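Branched-chain phosphotransacylase (Enterococcus faecalis, PDB 1YCO) probably transfers branched-chain acyl groups between coenzyme A and phosphate. Local coordinates at residues 129-134 and 171-176; 149-154 and 183-188. All blocks are in the same frame, centred on the assembly; numbering follows the deposited sequence.

Contact 1 of 2, residues 129-134 and 171-176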
loop_
_atom_site.group_PDB
_atom_site.type_symbol
_atom_site.label_atom_id
_atom_site.label_comp_id
_atom_site.label_asym_id
_atom_site.label_seq_id
_atom_site.Cartn_x
_atom_site.Cartn_y
_atom_site.Cartn_z
ATOM N N THR A 129 14.432 -10.774 11.603
ATOM C CA THR A 129 13.468 -11.323 10.673
ATOM C C THR A 129 13.557 -10.688 9.283
ATOM O O THR A 129 13.524 -11.381 8.252
ATOM C CB THR A 129 12.058 -11.138 11.204
ATOM O OG1 THR A 129 11.970 -11.728 12.502
ATOM C CG2 THR A 129 11.043 -11.788 10.267
ATOM N N LEU A 130 13.675 -9.368 9.262
ATOM C CA LEU A 130 13.757 -8.643 8.004
ATOM C C LEU A 130 15.014 -9.116 7.287
ATOM O O LEU A 130 14.992 -9.337 6.080
ATOM C CB LEU A 130 13.800 -7.128 8.266
ATOM C CG LEU A 130 13.193 -6.143 7.252
ATOM C CD1 LEU A 130 14.020 -6.124 6.002
ATOM C CD2 LEU A 130 11.744 -6.507 6.946
ATOM N N ILE A 131 16.098 -9.297 8.042
ATOM C CA ILE A 131 17.357 -9.774 7.471
ATOM C C ILE A 131 17.144 -11.112 6.749
ATOM O O ILE A 131 17.629 -11.298 5.634
ATOM C CB ILE A 131 18.446 -9.923 8.568
ATOM C CG1 ILE A 131 18.954 -8.532 8.968
ATOM C CG2 ILE A 131 19.595 -10.795 8.071
ATOM C CD1 ILE A 131 19.974 -8.533 10.091
ATOM N N GLU A 132 16.403 -12.023 7.376
ATOM C CA GLU A 132 16.122 -13.316 6.771
ATOM C C GLU A 132 15.161 -13.184 5.584
ATOM O O GLU A 132 15.251 -13.958 4.633
ATOM C CB GLU A 132 15.525 -14.287 7.803
ATOM C CG GLU A 132 16.527 -14.881 8.809
ATOM C CD GLU A 132 17.777 -15.441 8.138
ATOM O OE1 GLU A 132 17.646 -16.176 7.135
ATOM O OE2 GLU A 132 18.891 -15.145 8.620
ATOM N N ILE A 133 14.234 -12.222 5.651
ATOM C CA ILE A 133 13.280 -11.988 4.558
ATOM C C ILE A 133 14.038 -11.564 3.300
ATOM O O ILE A 133 13.704 -11.985 2.194
ATOM C CB ILE A 133 12.254 -10.886 4.916
ATOM C CG1 ILE A 133 11.310 -11.398 5.999
ATOM C CG2 ILE A 133 11.449 -10.476 3.693
ATOM C CD1 ILE A 133 10.447 -10.307 6.604
ATOM N N VAL A 134 15.061 -10.740 3.492
ATOM C CA VAL A 134 15.887 -10.268 2.397
ATOM C C VAL A 134 16.628 -11.474 1.810
ATOM O O VAL A 134 16.569 -11.721 0.608
ATOM C CB VAL A 134 16.891 -9.192 2.889
ATOM C CG1 VAL A 134 17.855 -8.815 1.782
ATOM C CG2 VAL A 134 16.129 -7.956 3.357
ATOM N N LYS A 171 17.473 1.499 7.935
ATOM C CA LYS A 171 18.855 1.894 8.163
ATOM C C LYS A 171 19.680 0.792 8.839
ATOM O O LYS A 171 20.843 0.604 8.499
ATOM C CB LYS A 171 18.911 3.174 9.006
ATOM C CG LYS A 171 20.332 3.625 9.328
ATOM C CD LYS A 171 20.360 4.854 10.235
ATOM C CE LYS A 171 19.706 4.580 11.592
ATOM N NZ LYS A 171 20.339 3.426 12.306
ATOM N N GLU A 172 19.091 0.064 9.786
ATOM C CA GLU A 172 19.842 -0.990 10.464
ATOM C C GLU A 172 20.133 -2.186 9.569
ATOM O O GLU A 172 21.248 -2.700 9.554
ATOM C CB GLU A 172 19.103 -1.480 11.698
ATOM C CG GLU A 172 18.853 -0.427 12.736
ATOM C CD GLU A 172 17.946 -0.953 13.822
ATOM O OE1 GLU A 172 16.979 -1.663 13.469
ATOM O OE2 GLU A 172 18.190 -0.665 15.017
ATOM N N VAL A 173 19.124 -2.624 8.826
ATOM C CA VAL A 173 19.261 -3.764 7.927
ATOM C C VAL A 173 20.248 -3.405 6.818
ATOM O O VAL A 173 20.988 -4.254 6.321
ATOM C CB VAL A 173 17.882 -4.134 7.322
ATOM C CG1 VAL A 173 18.005 -5.324 6.375
ATOM C CG2 VAL A 173 16.902 -4.459 8.449
ATOM N N THR A 174 20.252 -2.137 6.428
ATOM C CA THR A 174 21.172 -1.668 5.399
ATOM C C THR A 174 22.600 -1.828 5.931
ATOM O O THR A 174 23.462 -2.410 5.270
ATOM C CB THR A 174 20.914 -0.179 5.056
ATOM O OG1 THR A 174 19.602 -0.036 4.500
ATOM C CG2 THR A 174 21.943 0.329 4.051
ATOM N N ALA A 175 22.836 -1.311 7.135
ATOM C CA ALA A 175 24.151 -1.393 7.772
ATOM C C ALA A 175 24.632 -2.843 7.821
ATOM O O ALA A 175 25.806 -3.120 7.597
ATOM C CB ALA A 175 24.087 -0.810 9.192
ATOM N N HIS A 176 23.709 -3.755 8.114
ATOM C CA HIS A 176 24.025 -5.171 8.193
ATOM C C HIS A 176 24.538 -5.734 6.880
ATOM O O HIS A 176 25.452 -6.565 6.864
ATOM C CB HIS A 176 22.797 -5.976 8.595
ATOM C CG HIS A 176 23.015 -7.454 8.550
ATOM N ND1 HIS A 176 23.449 -8.172 9.643
ATOM C CD2 HIS A 176 22.933 -8.336 7.524
ATOM C CE1 HIS A 176 23.631 -9.433 9.288
ATOM N NE2 HIS A 176 23.327 -9.557 8.009
#
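Helices 127-143 and 165-177 lie on the same face of a mixed beta-sheet, and I131, L130 and V134 of the first meet V173 and H176 of the second where they come together. The two segments run at 58° to each other with their axes 10.2 Å apart, a separation that beta-branched side chains and a leucine can bridge without small residues. V173 fills the middle. Its CG1, anti to the backbone N (chi1 180°), reaches across to I131 CG1 at 4.2 Å and to L130 CD1 at 4.1 Å, while V173 CG2 rests against CB and CD1 of the same leucine; V134 CG2 is a looser neighbour. Below this row L130, V134 and V173 also touch strand 150-154. Toward the surface I131 meets the exposed H176. The methyl I131 CD1 stands over one face of the imidazole, 3.6 Å from the H176 ring centroid and 16° off the ring normal, a CH-pi contact displaced toward ND1, which lies 3.5 Å from I131 CD1. I131 CG2 lies on the same side of the ring, 3.9 Å from H176 NE2. Between these segments the contact rests on apolar packing and one CH-pi contact, the imidazole offering I131 its flat face.

Contact 2 of 2, residues 149-154 and 183-188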
loop_
_atom_site.group_PDB
_atom_site.type_symbol
_atom_site.label_atom_id
_atom_site.label_comp_id
_atom_site.label_asym_id
_atom_site.label_seq_id
_atom_site.Cartn_x
_atom_site.Cartn_y
_atom_site.Cartn_z
ATOM N N PRO A 149 20.986 -8.575 -7.487
ATOM C CA PRO A 149 19.708 -7.872 -7.318
ATOM C C PRO A 149 19.701 -6.647 -6.405
ATOM O O PRO A 149 20.349 -6.630 -5.359
ATOM C CB PRO A 149 18.792 -8.966 -6.786
ATOM C CG PRO A 149 19.731 -9.806 -5.980
ATOM C CD PRO A 149 20.906 -9.932 -6.918
ATOM N N LYS A 150 18.955 -5.627 -6.809
ATOM C CA LYS A 150 18.829 -4.428 -6.006
ATOM C C LYS A 150 17.647 -4.643 -5.068
ATOM O O LYS A 150 16.530 -4.964 -5.496
ATOM C CB LYS A 150 18.626 -3.196 -6.895
ATOM C CG LYS A 150 19.829 -2.934 -7.800
ATOM C CD LYS A 150 19.771 -1.611 -8.517
ATOM C CE LYS A 150 20.934 -1.494 -9.514
ATOM N NZ LYS A 150 21.194 -0.085 -9.967
ATOM N N ILE A 151 17.921 -4.483 -3.776
ATOM C CA ILE A 151 16.932 -4.682 -2.728
ATOM C C ILE A 151 16.688 -3.395 -1.960
ATOM O O ILE A 151 17.530 -2.920 -1.189
ATOM C CB ILE A 151 17.394 -5.796 -1.770
ATOM C CG1 ILE A 151 17.754 -7.036 -2.611
ATOM C CG2 ILE A 151 16.303 -6.115 -0.760
ATOM C CD1 ILE A 151 18.318 -8.202 -1.821
ATOM N N ALA A 152 15.510 -2.845 -2.195
ATOM C CA ALA A 152 15.082 -1.622 -1.576
ATOM C C ALA A 152 14.237 -1.877 -0.337
ATOM O O ALA A 152 13.243 -2.614 -0.374
ATOM C CB ALA A 152 14.291 -0.787 -2.586
ATOM N N LEU A 153 14.659 -1.263 0.762
ATOM C CA LEU A 153 13.960 -1.358 2.034
ATOM C C LEU A 153 13.033 -0.151 2.066
ATOM O O LEU A 153 13.461 0.980 2.296
ATOM C CB LEU A 153 14.965 -1.302 3.181
ATOM C CG LEU A 153 16.057 -2.361 3.023
ATOM C CD1 LEU A 153 17.034 -2.286 4.194
ATOM C CD2 LEU A 153 15.402 -3.746 2.964
ATOM N N LEU A 154 11.756 -0.409 1.818
ATOM C CA LEU A 154 10.735 0.629 1.764
ATOM C C LEU A 154 10.322 1.286 3.056
ATOM O O LEU A 154 10.165 0.631 4.081
ATOM C CB LEU A 154 9.479 0.078 1.109
ATOM C CG LEU A 154 9.491 -0.146 -0.391
ATOM C CD1 LEU A 154 8.111 -0.662 -0.790
ATOM C CD2 LEU A 154 9.790 1.167 -1.116
ATOM N N ALA A 183 24.574 -8.618 -3.263
ATOM C CA ALA A 183 23.472 -7.761 -3.695
ATOM C C ALA A 183 23.568 -6.368 -3.099
ATOM O O ALA A 183 24.320 -6.130 -2.155
ATOM C CB ALA A 183 22.131 -8.389 -3.317
ATOM N N THR A 184 22.807 -5.447 -3.670
ATOM C CA THR A 184 22.788 -4.089 -3.170
ATOM C C THR A 184 21.499 -3.892 -2.369
ATOM O O THR A 184 20.410 -3.868 -2.934
ATOM C CB THR A 184 22.832 -3.059 -4.319
ATOM O OG1 THR A 184 24.036 -3.237 -5.075
ATOM C CG2 THR A 184 22.802 -1.647 -3.759
ATOM N N VAL A 185 21.636 -3.777 -1.050
ATOM C CA VAL A 185 20.498 -3.574 -0.159
ATOM C C VAL A 185 20.552 -2.152 0.402
ATOM O O VAL A 185 21.544 -1.770 1.026
ATOM C CB VAL A 185 20.528 -4.578 1.028
ATOM C CG1 VAL A 185 19.248 -4.475 1.833
ATOM C CG2 VAL A 185 20.706 -6.004 0.513
ATOM N N PHE A 186 19.494 -1.368 0.175
ATOM C CA PHE A 186 19.436 0.015 0.669
ATOM C C PHE A 186 18.052 0.537 1.073
ATOM O O PHE A 186 17.050 0.257 0.421
ATOM C CB PHE A 186 20.005 0.993 -0.362
ATOM C CG PHE A 186 20.046 2.419 0.130
ATOM C CD1 PHE A 186 21.022 2.820 1.044
ATOM C CD2 PHE A 186 19.087 3.338 -0.261
ATOM C CE1 PHE A 186 21.041 4.108 1.565
ATOM C CE2 PHE A 186 19.097 4.630 0.255
ATOM C CZ PHE A 186 20.083 5.010 1.174
ATOM N N GLY A 187 18.039 1.334 2.133
ATOM C CA GLY A 187 16.828 1.942 2.646
ATOM C C GLY A 187 17.261 2.941 3.716
ATOM O O GLY A 187 18.406 2.895 4.158
ATOM N N PRO A 188 16.387 3.848 4.163
ATOM C CA PRO A 188 14.994 4.020 3.747
ATOM C C PRO A 188 14.839 4.531 2.309
ATOM O O PRO A 188 15.586 5.393 1.856
ATOM C CB PRO A 188 14.442 5.047 4.746
ATOM C CG PRO A 188 15.436 5.103 5.843
ATOM C CD PRO A 188 16.750 4.851 5.173
#
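Strands 150-154 and 184-189 pair in parallel, I151 beside V185, as the two strands of a beta-alpha-beta unit whose crossover is helix 165-177; strand 184-189 is an outermost strand of the mixed sheet within this chain. Four backbone bonds join the pair. I151 is gripped from both its N and its O: its N donates to T184 O at 2.7 Å, almost straight at 174°, and its O accepts from F186 N at 2.9 Å. L153 N then bonds to F186 O, standing above the carbonyl plane, whereas the first bond, T184 N to P149 O, is longer at 3.2 Å and more bent.

The tightly packed face carries I151, L153 and V185, buried under helices 127-143 and 165-177. I151 and V185 run alongside each other from neighbouring strands, and I151 CD1 meets V185 CG2 at 4.0 Å. V185 CG1, anti to its own N (chi1 -172°), is swung toward L153, whose CD1 it touches at 3.9 Å; one valine thus touches both neighbours. Branched aliphatic residues suit this place, since they favour extended backbone and seal the sheet against the helices.

The other face is looser and partly exposed. K150, T184 and F186 make little side-chain contact with one another across the strands, and their ends turn elsewhere: K150 NZ forms a salt bridge with D212, T184 OG1 bonds to H148 NE2, and the F186 side chain touches Y205. At the far end G187, with no side chain, lets the two backbones come close, its CA 3.8 Å from L153 CB, and a cis peptide leads into P188. There G187 CA comes 3.5 Å from L153 O.

Overall arrangement
Both contacts are largely buried and lie on the same side of the chain's centre, their centres about 9 Å apart. Contact 2 is the sheet beneath, contact 1 the helical layer over it, and they share the beta-alpha-beta unit, since helix 165-177 links the two strands while helix 127-143 precedes the first. Their chemistry follows their place: backbone hydrogen bonds fix the strands in register, while apolar side chains and one CH-pi contact with an exposed histidine join the helices. The layers meet where V134 CG1 packs on I151 CD1 at 3.7 Å and where T174 OG1 probably hydrogen-bonds to G187 O at 3.2 Å, a polar tie to a strand outermost within this chain.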